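Local coordinates for phosphate transport system protein phoU (Streptococcus pneumoniae, PDB 2I0M) that probably helps regulate phosphate uptake, acting as a cytoplasmic, zinc-binding homodimer of the PhoU family, at residues K124-M129 with E153-Y158; E116-Q121 with Y160-E165; E91-H96 with A194-N199. All blocks are in the same frame, centred on the assembly; numbering follows the deposited sequence.

How the contacts relate
The three contacts tie together four helices of this all-helical protein. Contacts 1 and 2 join the same pair, helix 117-136 and helix 152-168, with centres about 11 Å apart; Tyr158 touches Gln118 between them. Contact 3 pairs helix 74-105 with helix 177-209, its centre about 3 Å from that of the chain. Along the chain contact 1 is nested inside contact 2, and both inside contact 3. Centres of contacts 1 and 3 are about 12 Å apart, and the two share a zinc ion. Contacts 1 and 2 thus hold a helix pair of the second PhoU family region, contact 3 joins it to the first, and contacts 2 and 3 reach the second subunit.

Contact 1. Residues K124-M129 with E153-Y158; sequences KLSLSM and EQIDQY. With ZN (zinc ion), chain B.
Ile155 pushes its CD1 methyl between three side chains of 124-129. Met129 SD and Ser126 OG each lie 3.4 Å from Ile155 CD1, and Leu125 CG follows at 3.8 Å. The other main touch comes from the second branch of Leu125: its CD2 rests against Ile155 CG1 and, at 3.5 Å, against Gln154 CB, where the two side chains run at about a right angle. The Leu125 side chain gets there with CG anti to the backbone N (chi1 178°), and the same CD2 comes to the edge of the Tyr158 ring, 4.1 Å from Tyr158 CE2.

Although Ser126 OG faces a methyl group, its polar partner is on its own helix, a hydrogen bond to Met122 O one turn back. A bend at chi3 (76°) brings Met129 CE against Ala194 of helix 177-209. That helix covers the inner side, with Leu190 and Phe193 on Ser126, Ala194 on Ile155 and Ile197 on Met129, while Tyr158 also packs on Gln118, Gln121 and Met122.

The segment axes approach to 10.4 Å and run antiparallel at 156°. On the next residue after Ile155, Asp156 OD2 binds zinc at 2.2 Å. This apolar layer thus lies beside a zinc site that Asp156 shares with Asp152, Glu191 and Asp195, within an antiparallel helical bundle of the PhoU fold.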
ATOM      1  N   LYS A 124      -2.612   6.496  18.537  1.00 39.63           N
ATOM      2  CA  LYS A 124      -2.725   5.456  19.569  1.00 40.19           C
ATOM      3  C   LYS A 124      -3.384   4.168  19.023  1.00 40.67           C
ATOM      4  O   LYS A 124      -2.957   3.062  19.360  1.00 40.69           O
ATOM      5  CB  LYS A 124      -3.491   5.993  20.809  1.00 40.09           C
ATOM      6  CG  LYS A 124      -2.726   7.045  21.694  1.00 41.05           C
ATOM      7  CD  LYS A 124      -3.622   7.806  22.771  1.00 40.09           C
ATOM      8  CE  LYS A 124      -2.863   9.022  23.437  1.00 40.82           C
ATOM      9  NZ  LYS A 124      -3.656  10.238  24.087  1.00 38.05           N
ATOM     10  N   LEU A 125      -4.415   4.309  18.188  1.00 41.35           N
ATOM     11  CA  LEU A 125      -5.100   3.141  17.609  1.00 42.07           C
ATOM     12  C   LEU A 125      -4.229   2.447  16.552  1.00 42.71           C
ATOM     13  O   LEU A 125      -4.200   1.218  16.463  1.00 43.47           O
ATOM     14  CB  LEU A 125      -6.494   3.503  17.060  1.00 42.06           C
ATOM     15  CG  LEU A 125      -7.349   2.408  16.368  1.00 42.34           C
ATOM     16  CD1 LEU A 125      -7.782   1.249  17.289  1.00 42.25           C
ATOM     17  CD2 LEU A 125      -8.574   3.005  15.700  1.00 42.07           C
ATOM     18  N   SER A 126      -3.487   3.238  15.784  1.00 42.89           N
ATOM     19  CA  SER A 126      -2.491   2.717  14.852  1.00 42.41           C
ATOM     20  C   SER A 126      -1.442   1.860  15.575  1.00 42.39           C
ATOM     21  O   SER A 126      -1.181   0.718  15.190  1.00 42.75           O
ATOM     22  CB  SER A 126      -1.825   3.871  14.092  1.00 42.16           C
ATOM     23  OG  SER A 126      -2.747   4.476  13.193  1.00 41.79           O
ATOM     24  N   LEU A 127      -0.845   2.417  16.618  1.00 42.36           N
ATOM     25  CA  LEU A 127       0.160   1.701  17.399  1.00 42.45           C
ATOM     26  C   LEU A 127      -0.381   0.400  17.988  1.00 42.46           C
ATOM     27  O   LEU A 127       0.274  -0.632  17.896  1.00 43.42           O
ATOM     28  CB  LEU A 127       0.693   2.578  18.520  1.00 41.99           C
ATOM     29  CG  LEU A 127       1.591   3.755  18.127  1.00 42.98           C
ATOM     30  CD1 LEU A 127       2.145   4.403  19.411  1.00 38.72           C
ATOM     31  CD2 LEU A 127       2.729   3.301  17.230  1.00 41.55           C
ATOM     32  N   SER A 128      -1.570   0.438  18.579  1.00 41.66           N
ATOM     33  CA  SER A 128      -2.045  -0.730  19.294  1.00 41.48           C
ATOM     34  C   SER A 128      -2.437  -1.837  18.323  1.00 40.79           C
ATOM     35  O   SER A 128      -2.287  -3.009  18.632  1.00 41.25           O
ATOM     36  CB  SER A 128      -3.165  -0.390  20.280  1.00 41.05           C
ATOM     37  OG  SER A 128      -4.397  -0.250  19.622  1.00 42.63           O
ATOM     38  N   MET A 129      -2.896  -1.449  17.140  1.00 40.54           N
ATOM     39  CA  MET A 129      -3.149  -2.381  16.038  1.00 38.95           C
ATOM     40  C   MET A 129      -1.889  -3.177  15.699  1.00 40.37           C
ATOM     41  O   MET A 129      -1.961  -4.402  15.551  1.00 40.74           O
ATOM     42  CB  MET A 129      -3.667  -1.642  14.798  1.00 39.27           C
ATOM     43  CG  MET A 129      -5.198  -1.393  14.734  1.00 37.46           C
ATOM     44  SD  MET A 129      -5.677  -0.266  13.351  1.00 34.02           S
ATOM     45  CE  MET A 129      -5.521  -1.386  11.973  1.00 35.80           C
ATOM     46  N   GLU A 153     -11.456   0.537  10.024  1.00 49.45           N
ATOM     47  CA  GLU A 153     -12.665   1.360   9.854  1.00 49.91           C
ATOM     48  C   GLU A 153     -12.561   2.644  10.678  1.00 49.21           C
ATOM     49  O   GLU A 153     -12.784   3.730  10.157  1.00 49.30           O
ATOM     50  CB  GLU A 153     -13.953   0.588  10.228  1.00 49.76           C
ATOM     51  CG  GLU A 153     -15.238   1.134   9.549  1.00 51.04           C
ATOM     52  CD  GLU A 153     -16.562   0.556  10.107  1.00 51.97           C
ATOM     53  OE1 GLU A 153     -16.549  -0.450  10.858  1.00 55.61           O
ATOM     54  OE2 GLU A 153     -17.639   1.112   9.788  1.00 53.71           O
ATOM     55  N   GLN A 154     -12.187   2.514  11.951  1.00 48.83           N
ATOM     56  CA  GLN A 154     -12.040   3.672  12.842  1.00 48.64           C
ATOM     57  C   GLN A 154     -10.946   4.658  12.408  1.00 47.75           C
ATOM     58  O   GLN A 154     -11.134   5.879  12.499  1.00 47.49           O
ATOM     59  CB  GLN A 154     -11.810   3.232  14.291  1.00 48.71           C
ATOM     60  CG  GLN A 154     -13.067   2.788  15.006  1.00 51.09           C
ATOM     61  CD  GLN A 154     -13.250   1.279  14.993  1.00 54.59           C
ATOM     62  OE1 GLN A 154     -14.051   0.745  14.212  1.00 55.60           O
ATOM     63  NE2 GLN A 154     -12.513   0.578  15.868  1.00 54.51           N
ATOM     64  N   ILE A 155      -9.810   4.127  11.959  1.00 46.69           N
ATOM     65  CA  ILE A 155      -8.723   4.960  11.451  1.00 46.00           C
ATOM     66  C   ILE A 155      -9.130   5.758  10.210  1.00 46.10           C
ATOM     67  O   ILE A 155      -8.781   6.938  10.088  1.00 45.98           O
ATOM     68  CB  ILE A 155      -7.408   4.164  11.305  1.00 46.11           C
ATOM     69  CG1 ILE A 155      -6.675   4.216  12.657  1.00 46.52           C
ATOM     70  CG2 ILE A 155      -6.498   4.751  10.236  1.00 45.45           C
ATOM     71  CD1 ILE A 155      -5.843   3.070  12.919  1.00 45.21           C
ATOM     72  N   ASP A 156      -9.901   5.121   9.325  1.00 45.58           N
ATOM     73  CA  ASP A 156     -10.507   5.795   8.187  1.00 45.29           C
ATOM     74  C   ASP A 156     -11.414   6.949   8.623  1.00 44.86           C
ATOM     75  O   ASP A 156     -11.377   8.027   8.031  1.00 44.64           O
ATOM     76  CB  ASP A 156     -11.273   4.792   7.317  1.00 45.28           C
ATOM     77  CG  ASP A 156     -10.348   3.931   6.460  1.00 46.27           C
ATOM     78  OD1 ASP A 156     -10.838   2.949   5.844  1.00 47.25           O
ATOM     79  OD2 ASP A 156      -9.132   4.236   6.402  1.00 45.59           O
ATOM     80  N   GLN A 157     -12.219   6.713   9.658  1.00 44.28           N
ATOM     81  CA  GLN A 157     -13.093   7.737  10.236  1.00 43.64           C
ATOM     82  C   GLN A 157     -12.289   8.898  10.815  1.00 42.52           C
ATOM     83  O   GLN A 157     -12.616  10.055  10.589  1.00 42.54           O
ATOM     84  CB  GLN A 157     -14.002   7.126  11.299  1.00 43.59           C
ATOM     85  CG  GLN A 157     -15.060   6.205  10.717  1.00 44.56           C
ATOM     86  CD  GLN A 157     -15.778   5.344  11.760  1.00 45.19           C
ATOM     87  OE1 GLN A 157     -16.469   4.389  11.402  1.00 48.64           O
ATOM     88  NE2 GLN A 157     -15.624   5.679  13.040  1.00 46.34           N
ATOM     89  N   TYR A 158     -11.227   8.586  11.536  1.00 41.78           N
ATOM     90  CA  TYR A 158     -10.272   9.606  11.951  1.00 41.61           C
ATOM     91  C   TYR A 158      -9.705  10.327  10.736  1.00 41.22           C
ATOM     92  O   TYR A 158      -9.597  11.546  10.737  1.00 41.66           O
ATOM     93  CB  TYR A 158      -9.121   9.013  12.773  1.00 41.43           C
ATOM     94  CG  TYR A 158      -9.462   8.623  14.195  1.00 41.54           C
ATOM     95  CD1 TYR A 158     -10.043   9.532  15.076  1.00 40.80           C
ATOM     96  CD2 TYR A 158      -9.161   7.348  14.670  1.00 43.29           C
ATOM     97  CE1 TYR A 158     -10.341   9.174  16.390  1.00 41.83           C
ATOM     98  CE2 TYR A 158      -9.446   6.975  15.987  1.00 42.61           C
ATOM     99  CZ  TYR A 158     -10.040   7.892  16.840  1.00 42.04           C
ATOM    100  OH  TYR A 158     -10.326   7.518  18.133  1.00 41.21           O
TER
HETATM  101 ZN    ZN B 217      -7.522   2.796   5.938  1.00 57.88          ZN

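Contact 2. Residues E116-Q121 with Y160-E165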
ATOM      1  N   GLU A 116      -5.366  18.171  17.368  1.00 40.97           N
ATOM      2  CA  GLU A 116      -4.210  17.615  18.068  1.00 40.76           C
ATOM      3  C   GLU A 116      -4.519  16.299  18.799  1.00 40.03           C
ATOM      4  O   GLU A 116      -3.881  15.276  18.536  1.00 39.72           O
ATOM      5  CB  GLU A 116      -3.615  18.646  19.046  1.00 41.31           C
ATOM      6  CG  GLU A 116      -2.115  18.446  19.322  1.00 43.16           C
ATOM      7  CD  GLU A 116      -1.297  18.241  18.036  1.00 46.82           C
ATOM      8  OE1 GLU A 116      -1.080  19.227  17.292  1.00 47.49           O
ATOM      9  OE2 GLU A 116      -0.879  17.088  17.770  1.00 47.89           O
ATOM     10  N   GLU A 117      -5.486  16.338  19.718  1.00 39.02           N
ATOM     11  CA  GLU A 117      -5.882  15.156  20.487  1.00 38.14           C
ATOM     12  C   GLU A 117      -6.548  14.038  19.667  1.00 38.01           C
ATOM     13  O   GLU A 117      -6.305  12.852  19.918  1.00 37.44           O
ATOM     14  CB  GLU A 117      -6.749  15.548  21.700  1.00 38.32           C
ATOM     15  CG  GLU A 117      -6.032  16.389  22.757  1.00 36.36           C
ATOM     16  CD  GLU A 117      -4.691  15.803  23.196  1.00 35.14           C
ATOM     17  OE1 GLU A 117      -4.596  14.562  23.418  1.00 31.07           O
ATOM     18  OE2 GLU A 117      -3.722  16.594  23.323  1.00 36.59           O
ATOM     19  N   GLN A 118      -7.371  14.416  18.691  1.00 38.00           N
ATOM     20  CA  GLN A 118      -7.893  13.461  17.698  1.00 38.40           C
ATOM     21  C   GLN A 118      -6.763  12.729  16.962  1.00 38.11           C
ATOM     22  O   GLN A 118      -6.810  11.512  16.767  1.00 38.29           O
ATOM     23  CB  GLN A 118      -8.783  14.166  16.681  1.00 38.74           C
ATOM     24  CG  GLN A 118     -10.249  14.298  17.082  1.00 40.23           C
ATOM     25  CD  GLN A 118     -11.182  14.194  15.872  1.00 42.20           C
ATOM     26  OE1 GLN A 118     -11.216  13.172  15.193  1.00 41.82           O
ATOM     27  NE2 GLN A 118     -11.941  15.253  15.607  1.00 43.63           N
ATOM     28  N   LEU A 119      -5.746  13.489  16.576  1.00 37.82           N
ATOM     29  CA  LEU A 119      -4.547  12.967  15.943  1.00 37.55           C
ATOM     30  C   LEU A 119      -3.778  11.979  16.833  1.00 37.04           C
ATOM     31  O   LEU A 119      -3.277  10.953  16.350  1.00 36.73           O
ATOM     32  CB  LEU A 119      -3.647  14.136  15.543  1.00 37.76           C
ATOM     33  CG  LEU A 119      -2.769  13.845  14.329  1.00 40.34           C
ATOM     34  CD1 LEU A 119      -2.649  15.083  13.441  1.00 41.13           C
ATOM     35  CD2 LEU A 119      -1.409  13.326  14.779  1.00 41.44           C
ATOM     36  N   HIS A 120      -3.681  12.315  18.125  1.00 36.36           N
ATOM     37  CA  HIS A 120      -3.106  11.450  19.159  1.00 36.00           C
ATOM     38  C   HIS A 120      -3.892  10.145  19.222  1.00 35.59           C
ATOM     39  O   HIS A 120      -3.319   9.079  19.409  1.00 35.33           O
ATOM     40  CB  HIS A 120      -3.144  12.146  20.553  1.00 35.99           C
ATOM     41  CG  HIS A 120      -2.160  13.271  20.719  1.00 36.35           C
ATOM     42  ND1 HIS A 120      -1.930  13.886  21.936  1.00 39.71           N
ATOM     43  CD2 HIS A 120      -1.330  13.873  19.836  1.00 38.22           C
ATOM     44  CE1 HIS A 120      -1.020  14.832  21.788  1.00 39.24           C
ATOM     45  NE2 HIS A 120      -0.639  14.844  20.522  1.00 38.95           N
ATOM     46  N   GLN A 121      -5.211  10.240  19.076  1.00 35.76           N
ATOM     47  CA  GLN A 121      -6.085   9.072  19.142  1.00 35.83           C
ATOM     48  C   GLN A 121      -5.924   8.172  17.930  1.00 35.59           C
ATOM     49  O   GLN A 121      -5.822   6.958  18.076  1.00 35.48           O
ATOM     50  CB  GLN A 121      -7.544   9.475  19.320  1.00 36.11           C
ATOM     51  CG  GLN A 121      -7.842  10.155  20.655  1.00 37.09           C
ATOM     52  CD  GLN A 121      -7.437   9.317  21.848  1.00 38.89           C
ATOM     53  OE1 GLN A 121      -7.656   8.103  21.867  1.00 41.23           O
ATOM     54  NE2 GLN A 121      -6.845   9.957  22.856  1.00 36.99           N
ATOM     55  N   TYR A 160     -10.942  10.897   7.661  1.00 39.64           N
ATOM     56  CA  TYR A 160     -11.847  11.822   6.986  1.00 40.39           C
ATOM     57  C   TYR A 160     -12.237  13.008   7.853  1.00 40.29           C
ATOM     58  O   TYR A 160     -12.193  14.147   7.391  1.00 40.23           O
ATOM     59  CB  TYR A 160     -13.061  11.095   6.382  1.00 41.30           C
ATOM     60  CG  TYR A 160     -12.668  10.174   5.227  1.00 41.92           C
ATOM     61  CD1 TYR A 160     -12.309  10.696   3.978  1.00 41.79           C
ATOM     62  CD2 TYR A 160     -12.622   8.788   5.398  1.00 43.00           C
ATOM     63  CE1 TYR A 160     -11.935   9.859   2.926  1.00 42.06           C
ATOM     64  CE2 TYR A 160     -12.249   7.938   4.350  1.00 42.93           C
ATOM     65  CZ  TYR A 160     -11.907   8.482   3.122  1.00 42.54           C
ATOM     66  OH  TYR A 160     -11.532   7.643   2.095  1.00 43.24           O
ATOM     67  N   ALA A 161     -12.571  12.739   9.113  1.00 40.15           N
ATOM     68  CA  ALA A 161     -12.853  13.782  10.083  1.00 40.04           C
ATOM     69  C   ALA A 161     -11.704  14.774  10.179  1.00 40.02           C
ATOM     70  O   ALA A 161     -11.922  15.981  10.179  1.00 40.42           O
ATOM     71  CB  ALA A 161     -13.155  13.181  11.454  1.00 40.17           C
ATOM     72  N   LEU A 162     -10.477  14.278  10.263  1.00 39.97           N
ATOM     73  CA  LEU A 162      -9.339  15.182  10.369  1.00 39.95           C
ATOM     74  C   LEU A 162      -9.045  15.913   9.052  1.00 40.56           C
ATOM     75  O   LEU A 162      -8.592  17.052   9.074  1.00 40.56           O
ATOM     76  CB  LEU A 162      -8.109  14.468  10.929  1.00 39.42           C
ATOM     77  CG  LEU A 162      -8.103  14.327  12.460  1.00 38.75           C
ATOM     78  CD1 LEU A 162      -7.333  13.110  12.923  1.00 36.29           C
ATOM     79  CD2 LEU A 162      -7.553  15.595  13.139  1.00 38.46           C
ATOM     80  N   SER A 163      -9.331  15.273   7.915  1.00 40.94           N
ATOM     81  CA  SER A 163      -9.171  15.918   6.616  1.00 41.82           C
ATOM     82  C   SER A 163     -10.168  17.054   6.436  1.00 42.17           C
ATOM     83  O   SER A 163      -9.781  18.163   6.069  1.00 42.28           O
ATOM     84  CB  SER A 163      -9.315  14.909   5.479  1.00 42.11           C
ATOM     85  OG  SER A 163      -8.320  13.913   5.580  1.00 42.74           O
ATOM     86  N   LYS A 164     -11.445  16.769   6.700  1.00 42.60           N
ATOM     87  CA  LYS A 164     -12.511  17.766   6.651  1.00 42.97           C
ATOM     88  C   LYS A 164     -12.181  18.962   7.540  1.00 43.22           C
ATOM     89  O   LYS A 164     -12.377  20.112   7.139  1.00 43.03           O
ATOM     90  CB  LYS A 164     -13.844  17.156   7.089  1.00 42.90           C
ATOM     91  CG  LYS A 164     -14.518  16.275   6.054  1.00 43.26           C
ATOM     92  CD  LYS A 164     -15.916  15.866   6.522  1.00 43.72           C
ATOM     93  CE  LYS A 164     -16.783  15.333   5.367  1.00 44.73           C
ATOM     94  NZ  LYS A 164     -16.391  13.964   4.885  1.00 44.42           N
ATOM     95  N   GLU A 165     -11.675  18.682   8.743  1.00 43.44           N
ATOM     96  CA  GLU A 165     -11.324  19.734   9.697  1.00 43.85           C
ATOM     97  C   GLU A 165     -10.157  20.583   9.198  1.00 43.74           C
ATOM     98  O   GLU A 165     -10.251  21.811   9.183  1.00 43.89           O
ATOM     99  CB  GLU A 165     -11.007  19.137  11.072  1.00 43.79           C
ATOM    100  CG  GLU A 165     -10.430  20.119  12.089  1.00 44.20           C
ATOM    101  CD  GLU A 165      -9.734  19.412  13.249  1.00 44.91           C
ATOM    102  OE1 GLU A 165      -9.736  18.159  13.282  1.00 46.53           O
ATOM    103  OE2 GLU A 165      -9.186  20.107  14.132  1.00 45.60           O
TER
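Apolar contact is concentrated on Leu162, whose two methyls lie against Gln118 and the start of Leu119. Leu162 CD2 meets Gln118 CB at 4.0 Å, so that it is the root of the glutamine, and not its amide, that packs on the leucine. The other branch reaches the backbone: Leu162 CD1 lies 4.0 Å from Leu119 N and at a similar distance from Gln118 C. With its CG anti to the carbonyl carbon (chi1 -81°), Leu162 extends both methyls across the gap. Leu119 takes part mainly through this main-chain approach.

The polar groups meet at longer range. Gln118 bends at chi2 (-146°), and its amide reaches toward Ala161 and Glu165, where Gln118 OE1 is 4.2 Å from the Ala161 CB methyl. On the other corner of the amide, Gln118 NE2 stands 4.3 Å from Glu165 OE1, too long for a hydrogen bond; there is probably at most a weak electrostatic attraction between the amide N-H groups and the carboxylate.

The two segments run antiparallel at 154°, their axes 10.8 Å apart. This is antiparallel helix packing within the second PhoU family region of an all-helical bundle. Helix 177-209 closes the inner side through Tyr183 and Ile187 against Leu119, where Leu34 of helix 5-35 also packs. From helix 152-168, Tyr160 packs on Leu184 and Lys164 on Ile167 of the second subunit, bringing this end of the helix pair to the dimer interface.

Contact 3. Residues E91-H96 with A194-N199. With ZN (zinc ion), chain D; ZN (zinc ion), chain B.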
ATOM      1  N   GLU A  91       8.291  -2.714   5.816  1.00 43.72           N
ATOM      2  CA  GLU A  91       9.146  -1.593   5.388  1.00 43.55           C
ATOM      3  C   GLU A  91       8.398  -0.406   4.790  1.00 43.10           C
ATOM      4  O   GLU A  91       8.884   0.722   4.849  1.00 42.91           O
ATOM      5  CB  GLU A  91      10.502  -1.995   4.714  1.00 43.73           C
ATOM      6  CG  GLU A  91      10.803  -1.831   3.244  1.00 42.64           C
ATOM      7  CD  GLU A  91      10.435  -0.503   2.595  1.00 43.03           C
ATOM      8  OE1 GLU A  91       9.265  -0.397   2.166  1.00 41.37           O
ATOM      9  OE2 GLU A  91      11.309   0.395   2.440  1.00 40.66           O
ATOM     10  N   ARG A  92       7.196  -0.647   4.265  1.00 42.61           N
ATOM     11  CA  ARG A  92       6.362   0.463   3.783  1.00 42.09           C
ATOM     12  C   ARG A  92       5.735   1.196   4.971  1.00 41.09           C
ATOM     13  O   ARG A  92       5.673   2.423   4.984  1.00 41.23           O
ATOM     14  CB  ARG A  92       5.348  -0.005   2.743  1.00 42.03           C
ATOM     15  CG  ARG A  92       6.044  -0.456   1.454  1.00 43.61           C
ATOM     16  CD  ARG A  92       5.098  -1.070   0.480  1.00 46.92           C
ATOM     17  NE  ARG A  92       5.786  -1.638  -0.679  1.00 50.56           N
ATOM     18  CZ  ARG A  92       5.171  -2.329  -1.639  1.00 52.57           C
ATOM     19  NH1 ARG A  92       3.851  -2.534  -1.570  1.00 51.78           N
ATOM     20  NH2 ARG A  92       5.869  -2.805  -2.675  1.00 51.75           N
ATOM     21  N   MET A  93       5.313   0.439   5.977  1.00 40.13           N
ATOM     22  CA  MET A  93       4.925   1.018   7.283  1.00 38.34           C
ATOM     23  C   MET A  93       6.022   1.943   7.830  1.00 39.20           C
ATOM     24  O   MET A  93       5.774   3.126   8.080  1.00 39.19           O
ATOM     25  CB  MET A  93       4.564  -0.092   8.265  1.00 38.65           C
ATOM     26  CG  MET A  93       3.252  -0.800   7.845  1.00 37.96           C
ATOM     27  SD  MET A  93       2.874  -2.334   8.701  1.00 31.68           S
ATOM     28  CE  MET A  93       2.777  -1.666  10.332  1.00 34.41           C
ATOM     29  N   GLY A  94       7.233   1.401   7.968  1.00 39.64           N
ATOM     30  CA  GLY A  94       8.452   2.174   8.248  1.00 39.67           C
ATOM     31  C   GLY A  94       8.647   3.465   7.458  1.00 39.70           C
ATOM     32  O   GLY A  94       8.915   4.503   8.041  1.00 40.33           O
ATOM     33  N   ASP A  95       8.526   3.417   6.135  1.00 39.64           N
ATOM     34  CA  ASP A  95       8.656   4.632   5.297  1.00 38.86           C
ATOM     35  C   ASP A  95       7.637   5.729   5.674  1.00 38.84           C
ATOM     36  O   ASP A  95       7.938   6.910   5.607  1.00 38.99           O
ATOM     37  CB  ASP A  95       8.439   4.298   3.827  1.00 38.56           C
ATOM     38  CG  ASP A  95       9.515   3.386   3.237  1.00 38.80           C
ATOM     39  OD1 ASP A  95      10.693   3.332   3.701  1.00 33.61           O
ATOM     40  OD2 ASP A  95       9.158   2.743   2.229  1.00 40.33           O
ATOM     41  N   HIS A  96       6.433   5.320   6.057  1.00 38.63           N
ATOM     42  CA  HIS A  96       5.355   6.244   6.391  1.00 38.69           C
ATOM     43  C   HIS A  96       5.565   6.860   7.762  1.00 38.61           C
ATOM     44  O   HIS A  96       5.086   7.962   8.031  1.00 38.95           O
ATOM     45  CB  HIS A  96       3.979   5.553   6.311  1.00 39.06           C
ATOM     46  CG  HIS A  96       3.419   5.509   4.925  1.00 38.31           C
ATOM     47  ND1 HIS A  96       3.324   4.345   4.200  1.00 40.43           N
ATOM     48  CD2 HIS A  96       2.974   6.492   4.114  1.00 39.89           C
ATOM     49  CE1 HIS A  96       2.833   4.612   3.002  1.00 40.59           C
ATOM     50  NE2 HIS A  96       2.612   5.910   2.924  1.00 39.96           N
ATOM     51  N   ALA A 194      -1.796   1.970   8.830  1.00 44.39           N
ATOM     52  CA  ALA A 194      -2.857   1.095   9.317  1.00 44.85           C
ATOM     53  C   ALA A 194      -3.417   0.171   8.232  1.00 44.90           C
ATOM     54  O   ALA A 194      -3.777  -0.969   8.503  1.00 45.49           O
ATOM     55  CB  ALA A 194      -3.969   1.916   9.968  1.00 44.53           C
ATOM     56  N   ASP A 195      -3.478   0.663   7.005  1.00 45.09           N
ATOM     57  CA  ASP A 195      -3.850  -0.154   5.871  1.00 44.88           C
ATOM     58  C   ASP A 195      -2.899  -1.344   5.676  1.00 43.43           C
ATOM     59  O   ASP A 195      -3.357  -2.467   5.460  1.00 42.44           O
ATOM     60  CB  ASP A 195      -3.887   0.699   4.602  1.00 46.32           C
ATOM     61  CG  ASP A 195      -5.241   1.322   4.347  1.00 50.91           C
ATOM     62  OD1 ASP A 195      -6.246   0.861   4.941  1.00 56.63           O
ATOM     63  OD2 ASP A 195      -5.313   2.274   3.518  1.00 57.07           O
ATOM     64  N   TYR A 196      -1.586  -1.105   5.730  1.00 41.86           N
ATOM     65  CA  TYR A 196      -0.621  -2.223   5.653  1.00 41.36           C
ATOM     66  C   TYR A 196      -0.776  -3.276   6.761  1.00 40.61           C
ATOM     67  O   TYR A 196      -0.628  -4.470   6.503  1.00 39.76           O
ATOM     68  CB  TYR A 196       0.833  -1.737   5.582  1.00 41.11           C
ATOM     69  CG  TYR A 196       1.185  -1.106   4.259  1.00 41.31           C
ATOM     70  CD1 TYR A 196       1.172  -1.856   3.077  1.00 40.98           C
ATOM     71  CD2 TYR A 196       1.518   0.251   4.175  1.00 42.30           C
ATOM     72  CE1 TYR A 196       1.487  -1.272   1.827  1.00 38.28           C
ATOM     73  CE2 TYR A 196       1.829   0.838   2.935  1.00 40.64           C
ATOM     74  CZ  TYR A 196       1.820   0.065   1.785  1.00 40.40           C
ATOM     75  OH  TYR A 196       2.128   0.641   0.574  1.00 43.22           O
ATOM     76  N   ILE A 197      -1.061  -2.834   7.985  1.00 40.60           N
ATOM     77  CA  ILE A 197      -1.391  -3.750   9.093  1.00 40.67           C
ATOM     78  C   ILE A 197      -2.549  -4.672   8.706  1.00 41.31           C
ATOM     79  O   ILE A 197      -2.495  -5.887   8.962  1.00 41.71           O
ATOM     80  CB  ILE A 197      -1.741  -2.978  10.394  1.00 40.71           C
ATOM     81  CG1 ILE A 197      -0.505  -2.214  10.898  1.00 39.89           C
ATOM     82  CG2 ILE A 197      -2.267  -3.921  11.469  1.00 40.21           C
ATOM     83  CD1 ILE A 197      -0.795  -1.189  11.979  1.00 40.94           C
ATOM     84  N   ALA A 198      -3.586  -4.090   8.095  1.00 41.17           N
ATOM     85  CA  ALA A 198      -4.756  -4.823   7.640  1.00 41.71           C
ATOM     86  C   ALA A 198      -4.371  -5.834   6.547  1.00 41.77           C
ATOM     87  O   ALA A 198      -4.826  -6.968   6.565  1.00 42.59           O
ATOM     88  CB  ALA A 198      -5.825  -3.838   7.114  1.00 41.92           C
ATOM     89  N   ASN A 199      -3.550  -5.402   5.596  1.00 41.64           N
ATOM     90  CA  ASN A 199      -2.907  -6.281   4.646  1.00 41.90           C
ATOM     91  C   ASN A 199      -2.146  -7.458   5.292  1.00 41.57           C
ATOM     92  O   ASN A 199      -2.213  -8.568   4.784  1.00 41.98           O
ATOM     93  CB  ASN A 199      -1.987  -5.485   3.711  1.00 42.45           C
ATOM     94  CG  ASN A 199      -2.757  -4.666   2.660  1.00 45.27           C
ATOM     95  OD1 ASN A 199      -2.283  -3.612   2.198  1.00 48.87           O
ATOM     96  ND2 ASN A 199      -3.934  -5.147   2.277  1.00 45.44           N
TER
HETATM   97 ZN    ZN D 219      10.204   1.646   0.889  1.00 46.45          ZN
HETATM   98 ZN    ZN B 217      -7.522   2.796   5.938  1.00 57.88          ZN
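Tyr196 turns one face of its ring to the aliphatic part of Arg92. The CB of Arg92 sits 3.9 Å from the centroid of the Tyr196 ring, 24° off its normal, a CH-pi contact displaced toward the rim. Arg92 CD then passes 3.4 Å from Tyr196 OH, the arginine chain being extended from CG to NE. Arg92 NH1 forms a salt bridge with Asp89 of the second subunit; the phenol hydroxyl is hydrogen-bonded to Arg192 NH2. At the ring edge, His96 CE1 lies 3.9 Å from Tyr196 CE2, and His96 ND1 gives a weak hydrogen bond to Arg92 O.

Segments 91-96 and 194-199 run nearly antiparallel, 170°, their axes approaching to 9.4 Å near the centre of the chain, where the two PhoU family regions meet. Met93 works beside the tyrosine: its CG touches Tyr196 CB at 3.4 Å as the two side chains slide past each other. A bend at chi3 (61°) carries Met93 CE to Ile197 CG1, also at 3.4 Å, and Leu130 of helix 117-136 packs on both Met93 and Ile197.

Each helix also presents carboxylates to zinc. Glu91 uses both oxygens and Asp95 its OD2, at 2.0 Å, on one ion that Asp214 of the second subunit also binds. Asp195 OD1 lies 2.5 Å from the zinc ion it shares with Asp152, Asp156 and Glu191.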